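Local atomic coordinates of CocE/NonD family hydrolase (Staphylococcus aureus subsp. aureus COL, PDB entry 3III), a protein that probably hydrolyses ester or amide bonds as a CocE/NonD-family member with an alpha/beta-hydrolase domain, its natural substrate being unassigned. Residues A[4-14]-A[26-37]; A[67-78]-A[117-128]. One frame throughout, in Å; residues are numbered along the deposited sequence.

Contact 1: residues A[4-14]-A[26-37]; sequences HLLGNPKLTVT and IVVDSVQYGNQE
The N-terminal arm, residues 4-14, is fastened to the beta-hairpin of strands 22-30 and 36-47 at the border of the mixed alpha/beta-hydrolase sheet, with Gln-36 gripping the 3-10 segment that begins it. Gln-36 NE2 donates to two carbonyls, His-4 O at 2.9 Å and Tyr-33 O at 2.8 Å. Both acceptors lie in the amide plane, so the two bonds together fix its rotation and join the arm to the hairpin loop. A bend in the Gln-36 chain (chi2 -72°) brings the amide back to the arm, although CB points away from it. Leu-5 lies alongside Tyr-33 and sets CD2 over one face of the ring, 4.0 Å from the centroid, a CH-pi contact; Gln-32 CB covers the opposite face. One water joins Leu-5 O to Gln-32 O, and another links Leu-6 O with Asn-35 N. Farther on, Asn-8 N bonds to Asn-35 O (2.9 Å) on a lone pair of that carbonyl. A type I turn from Asn-8 to Leu-11, reinforced by an Asx turn in which Asn-8 OD1 accepts from Lys-10 N, then redirects the arm toward Val-27, where Leu-11 CB rests 3.9 Å from Val-27 CG1. At Thr-14 the arm is held by two bonds to Val-27. Its N donates to Val-27 O at 2.8 Å, while its hydroxyl, held beside its own backbone N (chi1 -56°), accepts from Val-27 N, with OG1 at 2.8 Å.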
loop_
_atom_site.group_PDB
_atom_site.type_symbol
_atom_site.label_atom_id
_atom_site.label_comp_id
_atom_site.label_asym_id
_atom_site.label_seq_id
_atom_site.Cartn_x
_atom_site.Cartn_y
_atom_site.Cartn_z
ATOM N N HIS A 4 -23.785 -28.255 0.385
ATOM C CA HIS A 4 -22.496 -28.468 0.983
ATOM C C HIS A 4 -21.859 -27.186 1.543
ATOM O O HIS A 4 -21.022 -27.279 2.414
ATOM C CB HIS A 4 -21.559 -29.217 0.046
ATOM C CG HIS A 4 -20.941 -28.388 -1.033
ATOM N ND1 HIS A 4 -19.628 -27.965 -0.979
ATOM C CD2 HIS A 4 -21.411 -28.013 -2.249
ATOM C CE1 HIS A 4 -19.333 -27.318 -2.093
ATOM N NE2 HIS A 4 -20.392 -27.349 -2.888
ATOM N N LEU A 5 -22.316 -26.023 1.074
ATOM C CA LEU A 5 -21.795 -24.765 1.565
ATOM C C LEU A 5 -22.321 -24.409 2.975
ATOM O O LEU A 5 -21.846 -23.435 3.552
ATOM C CB LEU A 5 -22.022 -23.630 0.556
ATOM C CG LEU A 5 -21.294 -23.691 -0.788
ATOM C CD1 LEU A 5 -21.689 -22.451 -1.640
ATOM C CD2 LEU A 5 -19.811 -23.778 -0.559
ATOM N N LEU A 6 -23.251 -25.201 3.551
ATOM C CA LEU A 6 -23.587 -25.067 4.996
ATOM C C LEU A 6 -22.600 -25.873 5.861
ATOM O O LEU A 6 -22.545 -25.728 7.116
ATOM C CB LEU A 6 -25.037 -25.516 5.310
ATOM C CG LEU A 6 -26.175 -24.695 4.684
ATOM C CD1 LEU A 6 -27.571 -25.310 5.006
ATOM C CD2 LEU A 6 -26.055 -23.169 5.085
ATOM N N GLY A 7 -21.818 -26.721 5.196
ATOM C CA GLY A 7 -20.845 -27.542 5.868
ATOM C C GLY A 7 -21.486 -28.653 6.686
ATOM O O GLY A 7 -22.654 -28.921 6.583
ATOM N N ASN A 8 -20.691 -29.265 7.534
ATOM C CA ASN A 8 -21.120 -30.412 8.281
ATOM C C ASN A 8 -20.926 -30.213 9.776
ATOM O O ASN A 8 -19.826 -30.437 10.288
ATOM C CB ASN A 8 -20.304 -31.606 7.873
ATOM C CG ASN A 8 -20.834 -32.888 8.472
ATOM O OD1 ASN A 8 -21.664 -32.873 9.396
ATOM N ND2 ASN A 8 -20.383 -34.011 7.935
ATOM N N PRO A 9 -21.990 -29.840 10.473
ATOM C CA PRO A 9 -21.836 -29.496 11.879
ATOM C C PRO A 9 -21.590 -30.691 12.789
ATOM O O PRO A 9 -21.493 -30.492 14.005
ATOM C CB PRO A 9 -23.169 -28.845 12.214
ATOM C CG PRO A 9 -24.106 -29.303 11.165
ATOM C CD PRO A 9 -23.320 -29.475 9.955
ATOM N N LYS A 10 -21.534 -31.909 12.200
ATOM C CA LYS A 10 -21.231 -33.151 12.907
ATOM C C LYS A 10 -19.744 -33.357 13.125
ATOM O O LYS A 10 -19.337 -34.145 14.007
ATOM C CB LYS A 10 -21.793 -34.383 12.155
ATOM C CG LYS A 10 -23.309 -34.334 11.939
ATOM C CD LYS A 10 -24.090 -34.436 13.264
ATOM C CE LYS A 10 -25.601 -34.536 13.037
ATOM N NZ LYS A 10 -26.367 -34.756 14.310
ATOM N N LEU A 11 -18.931 -32.609 12.388
ATOM C CA LEU A 11 -17.497 -32.782 12.430
ATOM C C LEU A 11 -16.981 -31.842 13.491
ATOM O O LEU A 11 -17.663 -30.861 13.822
ATOM C CB LEU A 11 -16.889 -32.414 11.075
ATOM C CG LEU A 11 -17.562 -33.140 9.908
ATOM C CD1 LEU A 11 -17.343 -32.402 8.592
ATOM C CD2 LEU A 11 -17.062 -34.587 9.868
ATOM N N THR A 12 -15.818 -32.165 14.046
ATOM C CA THR A 12 -15.056 -31.250 14.912
ATOM C C THR A 12 -14.003 -30.561 14.041
ATOM O O THR A 12 -13.405 -31.176 13.188
ATOM C CB THR A 12 -14.369 -31.983 16.131
ATOM O OG1 THR A 12 -14.082 -31.030 17.149
ATOM C CG2 THR A 12 -13.030 -32.682 15.773
ATOM N N VAL A 13 -13.806 -29.270 14.254
ATOM C CA VAL A 13 -12.772 -28.524 13.607
ATOM C C VAL A 13 -11.379 -29.002 14.058
ATOM O O VAL A 13 -11.126 -29.182 15.267
ATOM C CB VAL A 13 -12.957 -27.022 13.905
ATOM C CG1 VAL A 13 -11.724 -26.220 13.507
ATOM C CG2 VAL A 13 -14.296 -26.488 13.199
ATOM N N THR A 14 -10.489 -29.147 13.072
ATOM C CA THR A 14 -9.097 -29.549 13.298
ATOM C C THR A 14 -8.419 -28.382 13.998
ATOM O O THR A 14 -8.513 -27.225 13.571
ATOM C CB THR A 14 -8.407 -29.896 11.986
ATOM O OG1 THR A 14 -9.186 -30.912 11.348
ATOM C CG2 THR A 14 -6.946 -30.381 12.221
ATOM N N ILE A 26 -8.531 -32.672 7.152
ATOM C CA ILE A 26 -8.830 -31.727 8.194
ATOM C C ILE A 26 -10.245 -31.182 8.016
ATOM O O ILE A 26 -10.867 -31.388 6.972
ATOM C CB ILE A 26 -7.795 -30.580 8.200
ATOM C CG1 ILE A 26 -7.985 -29.690 6.989
ATOM C CG2 ILE A 26 -6.371 -31.178 8.237
ATOM C CD1 ILE A 26 -7.363 -28.280 7.109
ATOM N N VAL A 27 -10.726 -30.516 9.057
ATOM C CA VAL A 27 -12.008 -29.809 9.048
ATOM C C VAL A 27 -11.693 -28.346 9.438
ATOM O O VAL A 27 -11.156 -28.099 10.526
ATOM C CB VAL A 27 -13.012 -30.458 10.039
ATOM C CG1 VAL A 27 -14.314 -29.697 10.146
ATOM C CG2 VAL A 27 -13.286 -31.950 9.672
ATOM N N VAL A 28 -12.104 -27.409 8.593
ATOM C CA VAL A 28 -11.759 -25.976 8.704
ATOM C C VAL A 28 -12.973 -25.253 9.263
ATOM O O VAL A 28 -14.091 -25.545 8.872
ATOM C CB VAL A 28 -11.322 -25.368 7.302
ATOM C CG1 VAL A 28 -11.175 -23.780 7.350
ATOM C CG2 VAL A 28 -10.038 -26.014 6.821
ATOM N N ASP A 29 -12.723 -24.303 10.159
ATOM C CA ASP A 29 -13.761 -23.429 10.698
ATOM C C ASP A 29 -13.995 -22.293 9.695
ATOM O O ASP A 29 -13.512 -21.192 9.860
ATOM C CB ASP A 29 -13.370 -22.876 12.070
ATOM C CG ASP A 29 -11.923 -22.289 12.102
ATOM O OD1 ASP A 29 -10.984 -22.739 11.422
ATOM O OD2 ASP A 29 -11.735 -21.333 12.781
ATOM N N SER A 30 -14.700 -22.584 8.607
ATOM C CA SER A 30 -14.928 -21.572 7.589
ATOM C C SER A 30 -15.859 -20.474 8.140
ATOM O O SER A 30 -16.837 -20.765 8.794
ATOM C CB SER A 30 -15.556 -22.172 6.319
ATOM O OG SER A 30 -15.955 -21.124 5.444
ATOM N N VAL A 31 -15.521 -19.230 7.855
ATOM C CA VAL A 31 -16.299 -18.036 8.224
ATOM C C VAL A 31 -17.655 -17.991 7.475
ATOM O O VAL A 31 -18.646 -17.496 8.000
ATOM C CB VAL A 31 -15.373 -16.772 7.906
ATOM C CG1 VAL A 31 -16.141 -15.490 7.689
ATOM C CG2 VAL A 31 -14.368 -16.651 9.026
ATOM N N GLN A 32 -17.646 -18.442 6.211
ATOM C CA GLN A 32 -18.797 -18.359 5.331
ATOM C C GLN A 32 -19.613 -19.649 5.305
ATOM O O GLN A 32 -20.815 -19.622 5.163
ATOM C CB GLN A 32 -18.308 -18.055 3.900
ATOM C CG GLN A 32 -17.479 -16.775 3.835
ATOM C CD GLN A 32 -15.981 -16.922 4.121
ATOM O OE1 GLN A 32 -15.416 -18.051 4.163
ATOM N NE2 GLN A 32 -15.311 -15.751 4.310
ATOM N N TYR A 33 -18.925 -20.793 5.416
ATOM C CA TYR A 33 -19.480 -22.063 5.034
ATOM C C TYR A 33 -19.430 -23.155 6.120
ATOM O O TYR A 33 -19.445 -24.348 5.813
ATOM C CB TYR A 33 -18.762 -22.586 3.775
ATOM C CG TYR A 33 -18.675 -21.579 2.635
ATOM C CD1 TYR A 33 -19.838 -20.996 2.110
ATOM C CD2 TYR A 33 -17.440 -21.215 2.078
ATOM C CE1 TYR A 33 -19.785 -20.125 1.079
ATOM C CE2 TYR A 33 -17.379 -20.353 1.006
ATOM C CZ TYR A 33 -18.532 -19.787 0.523
ATOM O OH TYR A 33 -18.471 -18.911 -0.556
ATOM N N GLY A 34 -19.314 -22.754 7.367
ATOM C CA GLY A 34 -19.385 -23.693 8.489
ATOM C C GLY A 34 -18.202 -24.682 8.534
ATOM O O GLY A 34 -17.097 -24.375 8.096
ATOM N N ASN A 35 -18.433 -25.878 9.074
ATOM C CA ASN A 35 -17.365 -26.868 9.155
ATOM C C ASN A 35 -17.087 -27.537 7.801
ATOM O O ASN A 35 -17.937 -28.282 7.268
ATOM C CB ASN A 35 -17.693 -27.938 10.153
ATOM C CG ASN A 35 -17.667 -27.430 11.570
ATOM O OD1 ASN A 35 -17.288 -26.286 11.821
ATOM N ND2 ASN A 35 -18.157 -28.234 12.480
ATOM N N GLN A 36 -15.898 -27.297 7.268
ATOM C CA GLN A 36 -15.579 -27.744 5.905
ATOM C C GLN A 36 -14.401 -28.709 5.866
ATOM O O GLN A 36 -13.270 -28.342 6.196
ATOM C CB GLN A 36 -15.265 -26.518 5.040
ATOM C CG GLN A 36 -16.491 -25.713 4.706
ATOM C CD GLN A 36 -17.387 -26.384 3.720
ATOM O OE1 GLN A 36 -16.905 -27.139 2.893
ATOM N NE2 GLN A 36 -18.701 -26.140 3.810
ATOM N N GLU A 37 -14.680 -29.926 5.433
ATOM C CA GLU A 37 -13.683 -30.977 5.214
ATOM C C GLU A 37 -12.864 -30.729 3.936
ATOM O O GLU A 37 -13.387 -30.373 2.909
ATOM C CB GLU A 37 -14.380 -32.346 5.024
ATOM C CG GLU A 37 -15.347 -32.777 6.086
ATOM C CD GLU A 37 -16.379 -33.865 5.614
ATOM O OE1 GLU A 37 -17.563 -33.522 5.250
ATOM O OE2 GLU A 37 -16.002 -35.062 5.652
HETATM O O HOH W 1 -22.969 -21.321 4.509
HETATM O O HOH W 2 -21.310 -26.521 9.580
#

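Contact 2: residues A[67-78]-A[117-128]; sequences FPVVMSADTYGK and DYVVVKVALRGS. With PLM (palmitic acid), chain G.
Strands 67-74 and 119-124 run parallel, their axes 4.6 Å apart and inclined by 26°, in a ladder that starts with Val-119 N to Pro-68 O; the next-to-last rung, Asp-74 N to Val-123 O, is weak at 3.4 Å, and Leu-125 N to Asp-74 O closes the ladder almost straight. The Val-69, Met-71 and Ala-73 side chains share one face with Val-119, Val-121 and Val-123, an aliphatic layer in which Val-69 CG1 meets Val-121 CG2 at 3.7 Å. On the other face, beyond Val-70 and Val-120, the contact turns polar toward the C-terminal end. Lys-122 bends at chi2 (76°) and reaches across to the neighbouring strand, where NZ forms a salt bridge with Asp-74 OD2 at 2.6 Å, meeting that oxygen nearly along the carboxylate's own C-O bond, and donates to Ser-72 OG at 2.8 Å. Ser-107 OG is a third partner, so several bonds hold this buried ammonium. The other carboxylate oxygen, Asp-74 OD1, accepts from Tyr-76 N through its anti lone pair, an Asx turn that shapes the chain just after the strand. At the opposite end Pro-68 CG sits over a face of the Tyr-118 ring, 3.4 Å from CD1. Helix 140-154 covers the aliphatic face at Met-71 and Ala-73, helix 170-179 packs through Leu-171 on Ser-72, Asp-74 and Lys-122, and the flanking strands are 53-60 beside 119-124 and 162-168 beside 67-74.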
loop_
_atom_site.group_PDB
_atom_site.type_symbol
_atom_site.label_atom_id
_atom_site.label_comp_id
_atom_site.label_asym_id
_atom_site.label_seq_id
_atom_site.Cartn_x
_atom_site.Cartn_y
_atom_site.Cartn_z
ATOM N N PHE A 67 -8.124 -28.471 -10.275
ATOM C CA PHE A 67 -8.751 -27.255 -9.784
ATOM C C PHE A 67 -7.934 -26.036 -10.083
ATOM O O PHE A 67 -6.701 -26.113 -10.191
ATOM C CB PHE A 67 -8.956 -27.373 -8.257
ATOM C CG PHE A 67 -9.783 -28.570 -7.867
ATOM C CD1 PHE A 67 -11.181 -28.522 -7.910
ATOM C CD2 PHE A 67 -9.179 -29.766 -7.540
ATOM C CE1 PHE A 67 -11.950 -29.616 -7.593
ATOM C CE2 PHE A 67 -9.922 -30.884 -7.205
ATOM C CZ PHE A 67 -11.325 -30.837 -7.265
ATOM N N PRO A 68 -8.591 -24.875 -10.201
ATOM C CA PRO A 68 -7.775 -23.658 -10.230
ATOM C C PRO A 68 -7.059 -23.461 -8.901
ATOM O O PRO A 68 -7.559 -23.866 -7.827
ATOM C CB PRO A 68 -8.837 -22.532 -10.468
ATOM C CG PRO A 68 -10.071 -23.090 -9.841
ATOM C CD PRO A 68 -10.036 -24.576 -10.155
ATOM N N VAL A 69 -5.903 -22.798 -8.962
ATOM C CA VAL A 69 -5.050 -22.641 -7.817
ATOM C C VAL A 69 -4.881 -21.159 -7.402
ATOM O O VAL A 69 -4.553 -20.321 -8.239
ATOM C CB VAL A 69 -3.675 -23.176 -8.067
ATOM C CG1 VAL A 69 -2.790 -22.932 -6.804
ATOM C CG2 VAL A 69 -3.746 -24.656 -8.513
ATOM N N VAL A 70 -5.185 -20.889 -6.139
ATOM C CA VAL A 70 -4.984 -19.597 -5.508
ATOM C C VAL A 70 -3.697 -19.708 -4.693
ATOM O O VAL A 70 -3.531 -20.654 -3.928
ATOM C CB VAL A 70 -6.143 -19.222 -4.570
ATOM C CG1 VAL A 70 -5.851 -17.858 -3.863
ATOM C CG2 VAL A 70 -7.518 -19.174 -5.354
HETATM N N MSE A 71 -2.758 -18.782 -4.889
HETATM C CA MSE A 71 -1.452 -18.850 -4.202
HETATM C C MSE A 71 -1.091 -17.541 -3.549
HETATM O O MSE A 71 -1.493 -16.473 -4.047
HETATM C CB MSE A 71 -0.362 -19.180 -5.210
HETATM C CG MSE A 71 0.999 -19.476 -4.547
HETATM SE SE MSE A 71 2.289 -20.082 -5.941
HETATM C CE MSE A 71 1.439 -21.803 -6.389
ATOM N N SER A 72 -0.446 -17.609 -2.376
ATOM C CA SER A 72 0.204 -16.449 -1.801
ATOM C C SER A 72 1.568 -16.848 -1.267
ATOM O O SER A 72 1.838 -18.046 -0.895
ATOM C CB SER A 72 -0.641 -15.789 -0.700
ATOM O OG SER A 72 -0.612 -16.567 0.487
ATOM N N ALA A 73 2.455 -15.851 -1.178
ATOM C CA ALA A 73 3.828 -16.099 -0.695
ATOM C C ALA A 73 4.412 -14.910 0.079
ATOM O O ALA A 73 4.295 -13.755 -0.318
ATOM C CB ALA A 73 4.724 -16.478 -1.834
ATOM N N ASP A 74 5.100 -15.227 1.182
ATOM C CA ASP A 74 5.737 -14.260 2.021
ATOM C C ASP A 74 6.809 -14.952 2.871
ATOM O O ASP A 74 7.071 -16.137 2.735
ATOM C CB ASP A 74 4.679 -13.586 2.919
ATOM C CG ASP A 74 3.931 -14.570 3.721
ATOM O OD1 ASP A 74 4.525 -15.122 4.659
ATOM O OD2 ASP A 74 2.784 -14.868 3.342
ATOM N N THR A 75 7.469 -14.161 3.686
ATOM C CA THR A 75 8.447 -14.650 4.635
ATOM C C THR A 75 8.021 -14.489 6.096
ATOM O O THR A 75 8.840 -14.510 6.999
ATOM C CB THR A 75 9.794 -13.988 4.399
ATOM O OG1 THR A 75 9.669 -12.580 4.509
ATOM C CG2 THR A 75 10.391 -14.369 3.029
ATOM N N TYR A 76 6.720 -14.356 6.330
ATOM C CA TYR A 76 6.191 -14.166 7.686
ATOM C C TYR A 76 5.868 -15.453 8.454
ATOM O O TYR A 76 5.655 -15.391 9.650
ATOM C CB TYR A 76 4.932 -13.308 7.619
ATOM C CG TYR A 76 5.110 -11.902 7.139
ATOM C CD1 TYR A 76 6.336 -11.252 7.172
ATOM C CD2 TYR A 76 4.004 -11.151 6.773
ATOM C CE1 TYR A 76 6.428 -9.897 6.779
ATOM C CE2 TYR A 76 4.111 -9.795 6.418
ATOM C CZ TYR A 76 5.299 -9.186 6.427
ATOM O OH TYR A 76 5.373 -7.829 6.064
ATOM N N GLY A 77 5.868 -16.615 7.789
ATOM C CA GLY A 77 5.486 -17.855 8.429
ATOM C C GLY A 77 4.229 -18.404 7.775
ATOM O O GLY A 77 3.175 -17.790 7.858
ATOM N N LYS A 78 4.350 -19.565 7.116
ATOM C CA LYS A 78 3.218 -20.219 6.443
ATOM C C LYS A 78 2.242 -20.914 7.425
ATOM O O LYS A 78 1.093 -21.234 7.013
ATOM C CB LYS A 78 3.706 -21.221 5.413
ATOM C CG LYS A 78 4.348 -22.496 6.008
ATOM C CD LYS A 78 4.628 -23.542 4.922
ATOM C CE LYS A 78 5.242 -24.812 5.446
ATOM N NZ LYS A 78 4.369 -25.516 6.450
ATOM N N ASP A 117 -14.278 -24.935 -4.626
ATOM C CA ASP A 117 -13.532 -25.776 -5.569
ATOM C C ASP A 117 -12.369 -25.064 -6.201
ATOM O O ASP A 117 -12.149 -25.153 -7.432
ATOM C CB ASP A 117 -14.445 -26.362 -6.672
ATOM C CG ASP A 117 -15.616 -27.175 -6.069
ATOM O OD1 ASP A 117 -15.268 -28.147 -5.395
ATOM O OD2 ASP A 117 -16.826 -26.832 -6.253
ATOM N N TYR A 118 -11.583 -24.435 -5.345
ATOM C CA TYR A 118 -10.246 -23.940 -5.645
ATOM C C TYR A 118 -9.248 -24.710 -4.762
ATOM O O TYR A 118 -9.602 -25.253 -3.699
ATOM C CB TYR A 118 -10.067 -22.465 -5.312
ATOM C CG TYR A 118 -10.692 -21.515 -6.244
ATOM C CD1 TYR A 118 -9.936 -20.884 -7.246
ATOM C CD2 TYR A 118 -12.066 -21.228 -6.162
ATOM C CE1 TYR A 118 -10.528 -20.008 -8.125
ATOM C CE2 TYR A 118 -12.662 -20.324 -7.063
ATOM C CZ TYR A 118 -11.889 -19.758 -8.055
ATOM O OH TYR A 118 -12.456 -18.882 -8.906
ATOM N N VAL A 119 -8.022 -24.772 -5.208
ATOM C CA VAL A 119 -6.911 -25.188 -4.365
ATOM C C VAL A 119 -6.260 -23.898 -3.798
ATOM O O VAL A 119 -6.234 -22.891 -4.468
ATOM C CB VAL A 119 -5.890 -26.067 -5.143
ATOM C CG1 VAL A 119 -4.528 -26.179 -4.397
ATOM C CG2 VAL A 119 -6.481 -27.449 -5.442
ATOM N N VAL A 120 -5.815 -23.919 -2.527
ATOM C CA VAL A 120 -5.006 -22.845 -1.962
ATOM C C VAL A 120 -3.593 -23.346 -1.625
ATOM O O VAL A 120 -3.432 -24.345 -0.895
ATOM C CB VAL A 120 -5.676 -22.151 -0.739
ATOM C CG1 VAL A 120 -4.731 -21.093 -0.130
ATOM C CG2 VAL A 120 -7.064 -21.475 -1.124
ATOM N N VAL A 121 -2.567 -22.655 -2.152
ATOM C CA VAL A 121 -1.166 -23.021 -1.839
ATOM C C VAL A 121 -0.582 -21.876 -1.081
ATOM O O VAL A 121 -0.706 -20.714 -1.495
ATOM C CB VAL A 121 -0.289 -23.291 -3.086
ATOM C CG1 VAL A 121 1.162 -23.555 -2.665
ATOM C CG2 VAL A 121 -0.877 -24.426 -3.984
ATOM N N LYS A 122 0.024 -22.182 0.066
ATOM C CA LYS A 122 0.639 -21.149 0.930
ATOM C C LYS A 122 2.123 -21.384 0.907
ATOM O O LYS A 122 2.584 -22.460 1.275
ATOM C CB LYS A 122 0.108 -21.243 2.373
ATOM C CG LYS A 122 0.684 -20.194 3.296
ATOM C CD LYS A 122 0.022 -18.802 3.047
ATOM C CE LYS A 122 1.037 -17.706 3.358
ATOM N NZ LYS A 122 0.653 -16.371 3.005
ATOM N N VAL A 123 2.870 -20.382 0.466
ATOM C CA VAL A 123 4.292 -20.502 0.190
ATOM C C VAL A 123 5.091 -19.750 1.249
ATOM O O VAL A 123 4.833 -18.570 1.519
ATOM C CB VAL A 123 4.669 -19.934 -1.204
ATOM C CG1 VAL A 123 6.179 -20.091 -1.445
ATOM C CG2 VAL A 123 3.831 -20.630 -2.264
ATOM N N ALA A 124 6.039 -20.474 1.852
ATOM C CA ALA A 124 7.112 -19.879 2.618
ATOM C C ALA A 124 8.286 -19.607 1.681
ATOM O O ALA A 124 8.918 -20.529 1.186
ATOM C CB ALA A 124 7.521 -20.792 3.771
ATOM N N LEU A 125 8.581 -18.323 1.430
ATOM C CA LEU A 125 9.660 -17.956 0.515
ATOM C C LEU A 125 11.003 -18.224 1.184
ATOM O O LEU A 125 11.088 -18.512 2.408
ATOM C CB LEU A 125 9.528 -16.508 0.001
ATOM C CG LEU A 125 8.306 -16.326 -0.922
ATOM C CD1 LEU A 125 7.865 -14.820 -1.049
ATOM C CD2 LEU A 125 8.583 -16.946 -2.257
ATOM N N ARG A 126 12.039 -18.152 0.358
ATOM C CA ARG A 126 13.415 -18.436 0.783
ATOM C C ARG A 126 13.755 -17.611 2.027
ATOM O O ARG A 126 13.451 -16.413 2.113
ATOM C CB ARG A 126 14.393 -18.099 -0.316
ATOM C CG ARG A 126 15.815 -18.553 -0.046
ATOM C CD ARG A 126 16.772 -18.082 -1.136
ATOM N NE ARG A 126 16.468 -18.655 -2.443
ATOM C CZ ARG A 126 17.237 -19.508 -3.110
ATOM N NH1 ARG A 126 18.410 -19.915 -2.620
ATOM N NH2 ARG A 126 16.850 -19.953 -4.301
ATOM N N GLY A 127 14.444 -18.274 2.956
ATOM C CA GLY A 127 14.840 -17.676 4.237
ATOM C C GLY A 127 13.828 -17.798 5.372
ATOM O O GLY A 127 14.142 -17.467 6.530
ATOM N N SER A 128 12.613 -18.234 5.037
ATOM C CA SER A 128 11.550 -18.403 5.995
ATOM C C SER A 128 11.163 -19.869 6.116
ATOM O O SER A 128 11.396 -20.690 5.230
ATOM C CB SER A 128 10.327 -17.543 5.621
ATOM O OG SER A 128 9.636 -18.100 4.502
HETATM C C1 PLM G . 2.643 -5.980 7.159
HETATM O O1 PLM G . 3.032 -6.479 6.105
HETATM O O2 PLM G . 1.733 -5.134 7.098
HETATM C C2 PLM G . 3.299 -6.379 8.442
HETATM C C3 PLM G . 2.553 -5.871 9.663
HETATM C C4 PLM G . 3.078 -6.371 11.009
HETATM C C5 PLM G . 2.122 -6.086 12.205
HETATM C C6 PLM G . 2.779 -5.984 13.609
HETATM C C7 PLM G . 2.217 -6.803 14.796
HETATM C C8 PLM G . 1.256 -6.087 15.783
HETATM O O HOH W 3 -2.117 -18.789 0.187
HETATM O O HOH W 4 4.431 -17.814 4.181
HETATM O O HOH W 5 6.960 -17.910 5.553
#

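Both contacts reach one mixed sheet, contact 1 where the arm lies against its border hairpin and contact 2 in its parallel interior, with strand 53-60 standing between hairpin strand 36-47 and strand 119-124. Their centres are 21 Å apart and their nearest atoms about 5 Å, without touching. They differ in surroundings: at contact 1, on the surface, the Thr-12 side chain lies about 5 Å from a bound nickel ion, whereas contact 2 is buried and leads to the ligand. Just beyond strand 67-74, Tyr-76 OH donates to palmitic acid O1 at 2.7 Å, and the acid also bonds Ser-169 OG, an arrangement consistent with the nucleophile and oxyanion-hole tyrosine of cocaine esterase relatives.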